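Local coordinates for protein glutamate--tRNA ligase (Methanothermobacter thermautotrophicus, PDB 3AII) that probably activates glutamate with ATP and attaches it to tRNA, as a non-discriminating archaeal glutamyl-tRNA synthetase, at residues A117-H121 with L155-E161; R130-E136 with W162-Q168; E414-L418 with L442-V446. All coordinates share one frame; numbering follows the deposited sequence.

Contacts 1 and 2 lie side by side in the catalytic domain, centres about 12 Å apart, and touch through Leu-155 and Trp-162. Helix 111-126, strand 130-135, helix 147-158 and strand 164-167 follow one another; contact 1 joins the two helices, with the loop after helix 147-158, and contact 2 the two strands. Bound acetic acid, probably from the crystallisation liquor, lies about 4 Å from the side chain of His-121 and about 3 Å from that of Asp-163. The predicted HIGH motif runs into helix 111-126, and Glu-136 touches Asn-104 within it. Contact 3 is remote, in the anticodon-binding region, its centre about 53 Å from that of contact 1 and 63 Å from that of contact 2.

Contact 1: A117-H121 with L155-E161; sequences AILNH and LEWLGVE
Leu-155 reaches Ala-117 with a single methyl, CD2, which stops 3.7 Å from Ala-117 CB; the short alanine lets the two helices come this close. One turn on, Leu-158 spreads its branches over two neighbours: CD1 faces the same Ala-117 CB, while CD2 meets Ile-118 CD1 at 4.4 Å. Ile-118 is buried further by Ile-368 and Met-372 of helix 365-375. The helix then stops at Gly-159 in a Schellman motif, with Val-160 N returning to Leu-155 O and Gly-159 N to Glu-156 O. With phi at +86°, any side chain here would press on the preceding carbonyl oxygen, so glycine suits the place. Val-160 turns the chain back to helix 111-126. Its CA sits 3.9 Å from the centroid of the His-121 ring and 5° off the normal, a CH-pi contact over the middle of the face, while CG2 packs 3.9 Å from His-121 CB. Glu-161 continues across that face, bringing its backbone N within 3.4 Å of His-121 CE1. The imidazole reaches this chain because CG swings away from the backbone N (chi1 172°), laying the flat ring along residues 159-161. An alanine in place of His-121 is likely to leave Val-160 CA without the ring it rests on, opening a gap beside Arg-369, which also touches the His-121 side chain. Ala-117 and Leu-155 both also lie on Phe-101 of strand 98-101, and Leu-155 and Val-160 on strand 130-135. Two helices packed together against one side of a parallel sheet, one of them beginning in the predicted HIGH motif, are characteristic of the Rossmann-like catalytic domain of this synthetase class.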
loop_
_atom_site.group_PDB
_atom_site.type_symbol
_atom_site.label_atom_id
_atom_site.label_comp_id
_atom_site.label_asym_id
_atom_site.label_seq_id
_atom_site.Cartn_x
_atom_site.Cartn_y
_atom_site.Cartn_z
ATOM N N ALA A 117 4.358 -0.892 -9.056
ATOM C CA ALA A 117 5.446 -1.835 -8.802
ATOM C C ALA A 117 5.167 -3.177 -9.463
ATOM O O ALA A 117 6.017 -3.742 -10.152
ATOM C CB ALA A 117 5.643 -2.013 -7.310
ATOM N N ILE A 118 3.954 -3.675 -9.256
ATOM C CA ILE A 118 3.560 -4.962 -9.822
ATOM C C ILE A 118 3.558 -4.936 -11.354
ATOM O O ILE A 118 4.110 -5.824 -11.994
ATOM C CB ILE A 118 2.188 -5.396 -9.283
ATOM C CG1 ILE A 118 2.306 -5.769 -7.802
ATOM C CG2 ILE A 118 1.646 -6.584 -10.086
ATOM C CD1 ILE A 118 1.024 -5.659 -7.049
ATOM N N LEU A 119 2.950 -3.910 -11.943
ATOM C CA LEU A 119 2.856 -3.859 -13.395
ATOM C C LEU A 119 4.241 -3.785 -14.032
ATOM O O LEU A 119 4.541 -4.497 -14.986
ATOM C CB LEU A 119 1.975 -2.688 -13.846
ATOM C CG LEU A 119 0.505 -2.855 -13.470
ATOM C CD1 LEU A 119 -0.286 -1.592 -13.780
ATOM C CD2 LEU A 119 -0.075 -4.062 -14.191
ATOM N N ASN A 120 5.099 -2.932 -13.490
ATOM C CA ASN A 120 6.432 -2.807 -14.046
ATOM C C ASN A 120 7.241 -4.074 -13.874
ATOM O O ASN A 120 7.989 -4.482 -14.770
ATOM C CB ASN A 120 7.147 -1.600 -13.445
ATOM C CG ASN A 120 6.714 -0.315 -14.090
ATOM O OD1 ASN A 120 7.141 0.005 -15.198
ATOM N ND2 ASN A 120 5.846 0.426 -13.418
ATOM N N HIS A 121 7.074 -4.714 -12.724
ATOM C CA HIS A 121 7.728 -5.991 -12.485
ATOM C C HIS A 121 7.205 -7.070 -13.443
ATOM O O HIS A 121 7.986 -7.793 -14.051
ATOM C CB HIS A 121 7.556 -6.405 -11.033
ATOM C CG HIS A 121 8.030 -7.792 -10.740
ATOM N ND1 HIS A 121 9.332 -8.194 -10.945
ATOM C CD2 HIS A 121 7.372 -8.872 -10.254
ATOM C CE1 HIS A 121 9.458 -9.464 -10.597
ATOM N NE2 HIS A 121 8.282 -9.898 -10.175
ATOM N N LEU A 155 8.756 -3.885 -1.277
ATOM C CA LEU A 155 8.865 -4.495 -2.601
ATOM C C LEU A 155 9.157 -5.992 -2.502
ATOM O O LEU A 155 8.601 -6.792 -3.252
ATOM C CB LEU A 155 9.972 -3.820 -3.404
ATOM C CG LEU A 155 9.579 -2.452 -3.935
ATOM C CD1 LEU A 155 10.764 -1.778 -4.630
ATOM C CD2 LEU A 155 8.416 -2.612 -4.901
ATOM N N GLU A 156 10.058 -6.357 -1.595
ATOM C CA GLU A 156 10.375 -7.765 -1.371
ATOM C C GLU A 156 9.108 -8.499 -0.937
ATOM O O GLU A 156 8.811 -9.590 -1.421
ATOM C CB GLU A 156 11.490 -7.928 -0.317
ATOM C CG GLU A 156 12.889 -7.470 -0.785
ATOM C CD GLU A 156 13.885 -7.383 0.353
ATOM O OE1 GLU A 156 13.457 -7.435 1.522
ATOM O OE2 GLU A 156 15.099 -7.254 0.089
ATOM N N TRP A 157 8.352 -7.892 -0.036
ATOM C CA TRP A 157 7.105 -8.494 0.422
ATOM C C TRP A 157 6.167 -8.772 -0.748
ATOM O O TRP A 157 5.530 -9.834 -0.803
ATOM C CB TRP A 157 6.429 -7.599 1.458
ATOM C CG TRP A 157 5.112 -8.130 1.942
ATOM C CD1 TRP A 157 4.919 -9.124 2.863
ATOM C CD2 TRP A 157 3.803 -7.704 1.534
ATOM N NE1 TRP A 157 3.576 -9.338 3.054
ATOM C CE2 TRP A 157 2.868 -8.484 2.252
ATOM C CE3 TRP A 157 3.329 -6.746 0.631
ATOM C CZ2 TRP A 157 1.487 -8.334 2.098
ATOM C CZ3 TRP A 157 1.957 -6.593 0.479
ATOM C CH2 TRP A 157 1.050 -7.388 1.215
ATOM N N LEU A 158 6.089 -7.826 -1.685
ATOM C CA LEU A 158 5.233 -7.981 -2.859
ATOM C C LEU A 158 5.723 -9.054 -3.803
ATOM O O LEU A 158 4.986 -9.471 -4.690
ATOM C CB LEU A 158 5.122 -6.674 -3.646
ATOM C CG LEU A 158 4.246 -5.597 -3.049
ATOM C CD1 LEU A 158 4.409 -4.316 -3.849
ATOM C CD2 LEU A 158 2.781 -6.076 -3.054
ATOM N N GLY A 159 6.970 -9.489 -3.638
ATOM C CA GLY A 159 7.564 -10.436 -4.567
ATOM C C GLY A 159 8.203 -9.804 -5.793
ATOM O O GLY A 159 8.484 -10.476 -6.785
ATOM N N VAL A 160 8.452 -8.501 -5.724
ATOM C CA VAL A 160 9.050 -7.788 -6.838
ATOM C C VAL A 160 10.566 -7.966 -6.775
ATOM O O VAL A 160 11.170 -7.806 -5.718
ATOM C CB VAL A 160 8.668 -6.291 -6.785
ATOM C CG1 VAL A 160 9.540 -5.454 -7.722
ATOM C CG2 VAL A 160 7.178 -6.113 -7.124
ATOM N N GLU A 161 11.152 -8.341 -7.903
ATOM C CA GLU A 161 12.603 -8.397 -8.059
ATOM C C GLU A 161 13.041 -7.252 -8.955
ATOM O O GLU A 161 12.320 -6.863 -9.876
ATOM C CB GLU A 161 13.025 -9.709 -8.712
ATOM C CG GLU A 161 12.753 -10.948 -7.880
ATOM C CD GLU A 161 13.346 -12.209 -8.507
ATOM O OE1 GLU A 161 13.494 -12.259 -9.748
ATOM O OE2 GLU A 161 13.662 -13.152 -7.757
#

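Contact 2: R130-E136 with W162-Q168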
loop_
_atom_site.group_PDB
_atom_site.type_symbol
_atom_site.label_atom_id
_atom_site.label_comp_id
_atom_site.label_asym_id
_atom_site.label_seq_id
_atom_site.Cartn_x
_atom_site.Cartn_y
_atom_site.Cartn_z
ATOM N N ARG A 130 14.861 -5.556 -17.644
ATOM C CA ARG A 130 15.330 -5.138 -16.331
ATOM C C ARG A 130 14.374 -4.156 -15.683
ATOM O O ARG A 130 13.628 -3.463 -16.370
ATOM C CB ARG A 130 16.731 -4.526 -16.429
ATOM C CG ARG A 130 17.807 -5.589 -16.640
ATOM C CD ARG A 130 19.204 -4.990 -16.633
ATOM N NE ARG A 130 19.305 -3.909 -17.589
ATOM C CZ ARG A 130 19.576 -2.651 -17.277
ATOM N NH1 ARG A 130 19.809 -2.304 -16.017
ATOM N NH2 ARG A 130 19.636 -1.743 -18.232
ATOM N N LEU A 131 14.397 -4.109 -14.360
ATOM C CA LEU A 131 13.593 -3.154 -13.612
ATOM C C LEU A 131 14.530 -2.362 -12.718
ATOM O O LEU A 131 15.334 -2.952 -11.986
ATOM C CB LEU A 131 12.555 -3.871 -12.752
ATOM C CG LEU A 131 11.660 -3.021 -11.834
ATOM C CD1 LEU A 131 10.873 -2.014 -12.680
ATOM C CD2 LEU A 131 10.720 -3.864 -11.001
ATOM N N ILE A 132 14.395 -1.038 -12.762
ATOM C CA ILE A 132 15.195 -0.142 -11.935
ATOM C C ILE A 132 14.333 0.425 -10.800
ATOM O O ILE A 132 13.209 0.873 -11.023
ATOM C CB ILE A 132 15.763 1.008 -12.774
ATOM C CG1 ILE A 132 16.705 0.463 -13.859
ATOM C CG2 ILE A 132 16.516 1.990 -11.873
ATOM C CD1 ILE A 132 17.121 1.517 -14.908
ATOM N N LEU A 133 14.840 0.352 -9.573
ATOM C CA LEU A 133 14.207 1.056 -8.453
ATOM C C LEU A 133 14.897 2.405 -8.367
ATOM O O LEU A 133 16.098 2.460 -8.179
ATOM C CB LEU A 133 14.388 0.288 -7.135
ATOM C CG LEU A 133 13.968 1.081 -5.890
ATOM C CD1 LEU A 133 12.461 1.407 -5.923
ATOM C CD2 LEU A 133 14.291 0.302 -4.612
ATOM N N ARG A 134 14.146 3.498 -8.528
ATOM C CA ARG A 134 14.737 4.820 -8.439
ATOM C C ARG A 134 14.017 5.587 -7.345
ATOM O O ARG A 134 12.836 5.919 -7.481
ATOM C CB ARG A 134 14.648 5.564 -9.775
ATOM C CG ARG A 134 15.280 6.959 -9.742
ATOM C CD ARG A 134 15.390 7.611 -11.152
ATOM N NE ARG A 134 14.068 7.964 -11.661
ATOM C CZ ARG A 134 13.641 7.741 -12.906
ATOM N NH1 ARG A 134 12.411 8.110 -13.258
ATOM N NH2 ARG A 134 14.431 7.146 -13.793
ATOM N N ILE A 135 14.729 5.874 -6.261
ATOM C CA ILE A 135 14.127 6.608 -5.156
ATOM C C ILE A 135 14.211 8.094 -5.446
ATOM O O ILE A 135 15.301 8.657 -5.582
ATOM C CB ILE A 135 14.848 6.334 -3.825
ATOM C CG1 ILE A 135 14.954 4.832 -3.550
ATOM C CG2 ILE A 135 14.131 7.056 -2.697
ATOM C CD1 ILE A 135 13.648 4.144 -3.446
ATOM N N GLU A 136 13.051 8.730 -5.556
ATOM C CA GLU A 136 12.985 10.099 -6.042
ATOM C C GLU A 136 12.881 11.073 -4.863
ATOM O O GLU A 136 11.794 11.524 -4.483
ATOM C CB GLU A 136 11.849 10.229 -7.066
ATOM C CG GLU A 136 12.150 9.375 -8.307
ATOM C CD GLU A 136 11.340 9.730 -9.553
ATOM O OE1 GLU A 136 10.265 10.364 -9.424
ATOM O OE2 GLU A 136 11.786 9.339 -10.656
ATOM N N TRP A 162 14.228 -6.709 -8.709
ATOM C CA TRP A 162 14.721 -5.656 -9.584
ATOM C C TRP A 162 16.232 -5.755 -9.764
ATOM O O TRP A 162 16.861 -6.633 -9.155
ATOM C CB TRP A 162 14.269 -4.280 -9.098
ATOM C CG TRP A 162 14.785 -3.812 -7.757
ATOM C CD1 TRP A 162 15.756 -2.872 -7.544
ATOM C CD2 TRP A 162 14.298 -4.185 -6.460
ATOM N NE1 TRP A 162 15.931 -2.668 -6.195
ATOM C CE2 TRP A 162 15.044 -3.461 -5.507
ATOM C CE3 TRP A 162 13.327 -5.093 -6.005
ATOM C CZ2 TRP A 162 14.841 -3.589 -4.133
ATOM C CZ3 TRP A 162 13.113 -5.222 -4.627
ATOM C CH2 TRP A 162 13.882 -4.477 -3.705
ATOM N N ASP A 163 16.800 -4.891 -10.601
ATOM C CA ASP A 163 18.167 -5.078 -11.093
ATOM C C ASP A 163 19.160 -3.988 -10.697
ATOM O O ASP A 163 20.369 -4.205 -10.743
ATOM C CB ASP A 163 18.173 -5.223 -12.619
ATOM C CG ASP A 163 17.351 -6.395 -13.082
ATOM O OD1 ASP A 163 17.880 -7.534 -13.083
ATOM O OD2 ASP A 163 16.168 -6.190 -13.394
ATOM N N GLU A 164 18.646 -2.816 -10.342
ATOM C CA GLU A 164 19.497 -1.684 -9.975
ATOM C C GLU A 164 18.716 -0.812 -9.034
ATOM O O GLU A 164 17.491 -0.689 -9.168
ATOM C CB GLU A 164 19.843 -0.833 -11.194
ATOM C CG GLU A 164 20.931 -1.383 -12.047
ATOM C CD GLU A 164 21.539 -0.369 -13.022
ATOM O OE1 GLU A 164 21.259 0.864 -12.974
ATOM O OE2 GLU A 164 22.337 -0.830 -13.833
ATOM N N THR A 165 19.423 -0.209 -8.081
ATOM C CA THR A 165 18.809 0.760 -7.178
ATOM C C THR A 165 19.580 2.068 -7.321
ATOM O O THR A 165 20.815 2.087 -7.220
ATOM C CB THR A 165 18.862 0.325 -5.700
ATOM O OG1 THR A 165 18.058 -0.842 -5.496
ATOM C CG2 THR A 165 18.303 1.421 -4.807
ATOM N N VAL A 166 18.848 3.153 -7.565
ATOM C CA VAL A 166 19.449 4.456 -7.807
ATOM C C VAL A 166 18.751 5.434 -6.876
ATOM O O VAL A 166 17.539 5.352 -6.698
ATOM C CB VAL A 166 19.235 4.883 -9.270
ATOM C CG1 VAL A 166 19.678 6.327 -9.494
ATOM C CG2 VAL A 166 19.987 3.953 -10.214
ATOM N N ILE A 167 19.510 6.322 -6.240
ATOM C CA ILE A 167 18.893 7.311 -5.345
ATOM C C ILE A 167 19.173 8.712 -5.897
ATOM O O ILE A 167 20.317 9.076 -6.146
ATOM C CB ILE A 167 19.419 7.175 -3.906
ATOM C CG1 ILE A 167 19.078 5.794 -3.330
ATOM C CG2 ILE A 167 18.800 8.245 -2.991
ATOM C CD1 ILE A 167 19.787 5.514 -2.008
ATOM N N GLN A 168 18.130 9.499 -6.129
ATOM C CA GLN A 168 18.329 10.755 -6.842
ATOM C C GLN A 168 19.200 11.768 -6.104
ATOM O O GLN A 168 19.904 12.547 -6.745
ATOM C CB GLN A 168 16.992 11.379 -7.262
ATOM C CG GLN A 168 16.300 10.589 -8.365
ATOM C CD GLN A 168 15.142 11.345 -8.990
ATOM O OE1 GLN A 168 14.349 11.961 -8.288
ATOM N NE2 GLN A 168 15.050 11.308 -10.317
HETATM O O HOH W 1 20.248 0.949 -16.287
#
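Glu-136 OE2 is held by two nitrogens of Arg-134, NE at 2.8 Å and NH1 close by, while Gln-168, just past the end of strand 164-167, lays its amide beside the same glutamate, OE1 3.3 Å from Glu-136 CB. The grip is side-on and in the guanidinium plane, NE using the anti lone pair of OE2. The plane of the Gln-168 amide is nearly parallel to that of the carboxylate (5° apart), and its NE2 is engaged by Asp-281. A bend at chi3 of Arg-134 turns its guanidinium forward to Glu-136, two residues on; its NH2 makes a salt bridge to Asp-282.

Before this end the strands run parallel, closing a beta-alpha-beta crossover whose helix is 147-158. Leu-133 N and O bond to Glu-164 O and Val-166 N, and Ile-135 does likewise with Val-166 O and Gln-168 N. At the start the pattern changes: Leu-131 O takes Asp-163 N at 2.8 Å, and Leu-131 N is answered by the short carboxylate, OD2 lying 2.9 Å away, where a backbone carbonyl would usually serve.

Leu-133 CB lies over one face of the indole of Trp-162, 3.5 Å from Trp-162 CD1. Trp-162 takes a crowded position about chi1 (64°), which turns the ring forward along the chain toward Thr-165; NE1 then donates a hydrogen bond to Thr-165 OG1, 2.9 Å away in the ring plane, helping fix its rotation. Arg-130 NH1 and Glu-164 OE2 form a long salt bridge of 3.7 Å, supplemented by a water accepting from NH1 and donating weakly to Glu-164 OE1.

The chemistry is therefore divided: Leu-133, Ile-135 and the indole pack toward helix 147-158, whereas the Arg-134 guanidinium is buried among acids that probably balance its charge and keep its plane from turning.

Contact 3: E414-L418 with L442-V446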
loop_
_atom_site.group_PDB
_atom_site.type_symbol
_atom_site.label_atom_id
_atom_site.label_comp_id
_atom_site.label_asym_id
_atom_site.label_seq_id
_atom_site.Cartn_x
_atom_site.Cartn_y
_atom_site.Cartn_z
ATOM N N GLU A 414 -24.796 -21.608 31.615
ATOM C CA GLU A 414 -24.892 -23.023 31.936
ATOM C C GLU A 414 -25.871 -23.678 30.982
ATOM O O GLU A 414 -26.944 -23.129 30.728
ATOM C CB GLU A 414 -25.408 -23.199 33.367
ATOM C CG GLU A 414 -25.653 -24.629 33.738
ATOM C CD GLU A 414 -26.019 -24.782 35.196
ATOM O OE1 GLU A 414 -26.436 -23.775 35.806
ATOM O OE2 GLU A 414 -25.888 -25.908 35.726
ATOM N N VAL A 415 -25.518 -24.844 30.442
ATOM C CA VAL A 415 -26.491 -25.595 29.652
ATOM C C VAL A 415 -27.350 -26.380 30.639
ATOM O O VAL A 415 -26.995 -27.479 31.049
ATOM C CB VAL A 415 -25.816 -26.535 28.624
ATOM C CG1 VAL A 415 -26.865 -27.293 27.813
ATOM C CG2 VAL A 415 -24.900 -25.719 27.703
ATOM N N VAL A 416 -28.461 -25.780 31.056
ATOM C CA VAL A 416 -29.310 -26.378 32.086
ATOM C C VAL A 416 -29.990 -27.637 31.569
ATOM O O VAL A 416 -30.609 -27.632 30.511
ATOM C CB VAL A 416 -30.381 -25.380 32.558
ATOM C CG1 VAL A 416 -31.342 -26.036 33.549
ATOM C CG2 VAL A 416 -29.717 -24.143 33.169
ATOM N N GLY A 417 -29.841 -28.737 32.297
ATOM C CA GLY A 417 -30.462 -29.984 31.889
ATOM C C GLY A 417 -29.635 -30.847 30.948
ATOM O O GLY A 417 -30.133 -31.854 30.438
ATOM N N LEU A 418 -28.380 -30.464 30.705
ATOM C CA LEU A 418 -27.490 -31.310 29.910
ATOM C C LEU A 418 -27.424 -32.687 30.572
ATOM O O LEU A 418 -27.078 -32.796 31.755
ATOM C CB LEU A 418 -26.094 -30.694 29.836
ATOM C CG LEU A 418 -25.059 -31.445 28.998
ATOM C CD1 LEU A 418 -25.458 -31.444 27.522
ATOM C CD2 LEU A 418 -23.675 -30.820 29.186
ATOM N N LEU A 442 -17.854 -30.427 26.058
ATOM C CA LEU A 442 -18.989 -29.727 26.641
ATOM C C LEU A 442 -19.379 -30.439 27.939
ATOM O O LEU A 442 -19.770 -31.609 27.917
ATOM C CB LEU A 442 -20.154 -29.739 25.649
ATOM C CG LEU A 442 -21.487 -29.282 26.240
ATOM C CD1 LEU A 442 -21.395 -27.815 26.612
ATOM C CD2 LEU A 442 -22.635 -29.541 25.266
ATOM N N ARG A 443 -19.247 -29.749 29.070
ATOM C CA ARG A 443 -19.441 -30.392 30.379
ATOM C C ARG A 443 -20.567 -29.756 31.172
ATOM O O ARG A 443 -21.290 -30.444 31.903
ATOM C CB ARG A 443 -18.162 -30.336 31.223
ATOM C CG ARG A 443 -17.079 -31.310 30.812
ATOM C CD ARG A 443 -15.857 -31.172 31.713
ATOM N NE ARG A 443 -16.144 -31.543 33.097
ATOM C CZ ARG A 443 -15.266 -31.452 34.092
ATOM N NH1 ARG A 443 -14.041 -30.998 33.859
ATOM N NH2 ARG A 443 -15.613 -31.815 35.322
ATOM N N GLY A 444 -20.692 -28.437 31.067
ATOM C CA GLY A 444 -21.770 -27.729 31.740
ATOM C C GLY A 444 -21.948 -26.297 31.271
ATOM O O GLY A 444 -23.014 -25.927 30.793
ATOM N N GLU A 445 -20.901 -25.488 31.401
ATOM C CA GLU A 445 -20.989 -24.077 31.033
ATOM C C GLU A 445 -20.294 -23.807 29.704
ATOM O O GLU A 445 -19.298 -24.452 29.369
ATOM C CB GLU A 445 -20.354 -23.193 32.110
ATOM C CG GLU A 445 -21.191 -23.066 33.384
ATOM C CD GLU A 445 -20.493 -22.235 34.439
ATOM O OE1 GLU A 445 -19.289 -22.472 34.678
ATOM O OE2 GLU A 445 -21.146 -21.349 35.027
ATOM N N VAL A 446 -20.825 -22.849 28.957
ATOM C CA VAL A 446 -20.194 -22.418 27.709
ATOM C C VAL A 446 -20.173 -20.909 27.623
ATOM O O VAL A 446 -20.941 -20.218 28.302
ATOM C CB VAL A 446 -20.938 -22.945 26.461
ATOM C CG1 VAL A 446 -20.974 -24.448 26.448
ATOM C CG2 VAL A 446 -22.379 -22.366 26.381
#
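Val-415 N donates to Gly-444 O across 2.8 Å, an almost straight bond at 176°, the one hydrogen bond joining the two segments. Beside it the side chain of Val-415 leans on the same carbonyl, CB and CG2 both 3.6 Å from Gly-444 O. CG2 also reaches Leu-442 CD1 at 4.2 Å and Val-446 CG1 at a similar distance; a beta-branched valine suits the place, its CG2 held against both neighbours close to the backbone. Leu-418 comes in from the other end, its CD2 lying 4.0 Å from Leu-442 CG and 3.6 Å from Arg-443 O. It gets there by holding CG opposite the backbone N (chi1 -178°), which carries both methyls to the second segment.

Next to the bond, Glu-414 and Glu-445 form a non-hydrogen-bonded antiparallel pair, Glu-445 CG resting 4.0 Å from Glu-414 CA. This pairing of strands 410-416 and 445-449 is part of the beta-barrel architecture of the anticodon-binding region, as in related glutaminyl- and type 2 glutamyl-tRNA synthetases. The two carboxylates share a face without touching, and Lys-412 offers Glu-445 a long, weak ion pair that may ease their repulsion.

What brings Leu-418 round is a type II turn from Val-415 to Leu-418, whose closing backbone bond is weak. Gly-417 occupies its third position with phi at +88°, where a side chain would strike the carbonyl oxygen before it. Farther out, Leu-473 and Val-466 back Val-415, Tyr-475 flanks Leu-418, and Trp-493 lies against both Leu-442 and Val-446.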